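Local coordinates for protein aprataxin and PNK-like factor (Homo sapiens, PDB 5W7W) that acts as a histone chaperone and scaffold in DNA single- and double-strand break repair, its FHA domain binding XRCC1 and XRCC4, at residues 34-39 with 92-97. Sequence-based numbering, arbitrary orientation. Where two conformers were deposited one is given.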
loop_
_atom_site.group_PDB
_atom_site.type_symbol
_atom_site.label_atom_id
_atom_site.label_comp_id
_atom_site.label_asym_id
_atom_site.label_seq_id
_atom_site.Cartn_x
_atom_site.Cartn_y
_atom_site.Cartn_z
ATOM N N LEU A 34 6.941 5.601 -4.874
ATOM C CA LEU A 34 5.752 5.345 -5.666
ATOM C C LEU A 34 5.578 6.350 -6.792
ATOM O O LEU A 34 4.675 6.183 -7.619
ATOM C CB LEU A 34 4.504 5.360 -4.764
ATOM C CG LEU A 34 4.530 4.399 -3.577
ATOM C CD1 LEU A 34 3.261 4.491 -2.747
ATOM C CD2 LEU A 34 4.736 2.990 -4.056
ATOM N N GLY A 35 6.421 7.380 -6.842
ATOM C CA GLY A 35 6.315 8.375 -7.891
ATOM C C GLY A 35 5.178 9.344 -7.712
ATOM O O GLY A 35 4.606 9.818 -8.694
ATOM N N ILE A 36 4.827 9.657 -6.474
ATOM C CA ILE A 36 3.686 10.502 -6.168
ATOM C C ILE A 36 4.193 11.887 -5.785
ATOM O O ILE A 36 5.017 12.024 -4.875
ATOM C CB ILE A 36 2.855 9.894 -5.029
ATOM C CG1 ILE A 36 2.268 8.553 -5.469
ATOM C CG2 ILE A 36 1.772 10.860 -4.580
ATOM C CD1 ILE A 36 1.599 7.796 -4.340
ATOM N N THR A 37 3.724 12.917 -6.488
ATOM C CA THR A 37 3.958 14.311 -6.114
ATOM C C THR A 37 2.565 14.913 -6.051
ATOM O O THR A 37 1.933 15.143 -7.085
ATOM C CB THR A 37 4.833 15.050 -7.131
ATOM O OG1 THR A 37 6.113 14.413 -7.221
ATOM C CG2 THR A 37 5.040 16.515 -6.717
ATOM N N ASP A 38 2.074 15.140 -4.842
ATOM C CA ASP A 38 0.667 15.469 -4.658
ATOM C C ASP A 38 0.474 15.975 -3.242
ATOM O O ASP A 38 0.747 15.249 -2.282
ATOM C CB ASP A 38 -0.170 14.216 -4.920
ATOM C CG ASP A 38 -1.654 14.506 -5.106
ATOM O OD1 ASP A 38 -2.209 15.401 -4.435
ATOM O OD2 ASP A 38 -2.259 13.828 -5.944
ATOM N N LYS A 39 -0.007 17.213 -3.110
ATOM C CA LYS A 39 -0.233 17.803 -1.803
ATOM C C LYS A 39 -1.256 17.028 -0.981
ATOM O O LYS A 39 -1.289 17.184 0.245
ATOM C CB LYS A 39 -0.712 19.245 -1.987
ATOM C CG LYS A 39 -2.009 19.371 -2.779
ATOM N N PHE A 92 -5.011 -1.673 -1.875
ATOM C CA PHE A 92 -5.135 -0.542 -0.964
ATOM C C PHE A 92 -4.921 0.724 -1.776
ATOM O O PHE A 92 -4.422 0.681 -2.901
ATOM C CB PHE A 92 -4.124 -0.600 0.191
ATOM C CG PHE A 92 -2.742 -0.184 -0.192
ATOM C CD1 PHE A 92 -1.848 -1.101 -0.719
ATOM C CD2 PHE A 92 -2.324 1.122 -0.035
ATOM C CE1 PHE A 92 -0.578 -0.709 -1.087
ATOM C CE2 PHE A 92 -1.062 1.508 -0.399
ATOM C CZ PHE A 92 -0.185 0.588 -0.923
ATOM N N SER A 93 -5.294 1.866 -1.210
ATOM C CA SER A 93 -5.063 3.119 -1.905
ATOM C C SER A 93 -4.764 4.236 -0.922
ATOM O O SER A 93 -5.121 4.187 0.262
ATOM C CB SER A 93 -6.245 3.495 -2.790
ATOM O OG SER A 93 -7.402 3.777 -2.025
ATOM N N LEU A 94 -4.113 5.263 -1.455
ATOM C CA LEU A 94 -3.748 6.424 -0.656
ATOM C C LEU A 94 -4.727 7.582 -0.809
ATOM O O LEU A 94 -4.737 8.483 0.036
ATOM C CB LEU A 94 -2.327 6.889 -0.990
ATOM C CG LEU A 94 -1.242 5.836 -0.780
ATOM C CD1 LEU A 94 0.116 6.473 -1.068
ATOM C CD2 LEU A 94 -1.267 5.276 0.605
ATOM N N LEU A 95 -5.538 7.595 -1.861
ATOM C CA LEU A 95 -6.712 8.456 -1.972
ATOM C C LEU A 95 -7.877 7.547 -2.328
ATOM O O LEU A 95 -7.699 6.395 -2.732
ATOM C CB LEU A 95 -6.556 9.562 -3.029
ATOM C CG LEU A 95 -5.467 10.586 -2.750
ATOM C CD1 LEU A 95 -5.349 11.510 -3.937
ATOM C CD2 LEU A 95 -5.770 11.392 -1.487
ATOM N N VAL A 96 -9.100 8.047 -2.187
ATOM C CA VAL A 96 -10.252 7.167 -2.349
ATOM C C VAL A 96 -10.295 6.565 -3.743
ATOM O O VAL A 96 -10.760 5.433 -3.909
ATOM C CB VAL A 96 -11.560 7.909 -1.987
ATOM C CG1 VAL A 96 -11.824 9.054 -2.941
ATOM C CG2 VAL A 96 -12.737 6.936 -1.981
ATOM N N ASP A 97 -9.849 7.308 -4.755
ATOM C CA ASP A 97 -10.011 6.918 -6.152
ATOM C C ASP A 97 -8.734 7.105 -6.956
ATOM O O ASP A 97 -8.790 7.194 -8.184
ATOM C CB ASP A 97 -11.157 7.685 -6.809
ATOM C CG ASP A 97 -10.963 9.180 -6.761
ATOM O OD1 ASP A 97 -9.934 9.667 -6.248
ATOM O OD2 ASP A 97 -11.879 9.900 -7.234
#
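Leu94 lays its CD1 methyl against the paired ends of two side chains of the 34-39 loop, touching CD1 of Ile36 at 3.8 Å and CD1 of Leu34 at 4.1 Å, the three methyls forming a triangle. In both pairs the side chains run at a slant to one another and meet through these terminal methyls, with the backbones well apart: the CA atoms of Ile36 and Leu94 are 10.1 Å from each other. Ile36 reaches across because CG1 lies beside its backbone N (chi1 -64°) and the chain then extends to CD1 (chi2 172°). The other methyl of Leu94, CD2, sits in plane at the edge of the Phe92 ring. Farther along, the contact thins to a loose approach of Asp38 OD2 to Leu95 CD1 at 4.4 Å; that oxygen has its polar partners in Tyr99 OH, by a hydrogen bond, and Arg40, by a salt bridge. Within 92-97, Ser93 OG donates to Leu95 O at 2.7 Å, tilted from the carbonyl plane, and bridges the corner where the chain turns at Leu94. No hydrogen bond joins the two segments. This small apolar patch lies at one end of the FHA beta sandwich: the loop between strands 24-28 and 46-51 packs against that corner, next to strand 91-93, with Ile28 of strand 24-28 touching both Leu34 and Leu94, and Phe101 of strand 100-105 meeting Leu34.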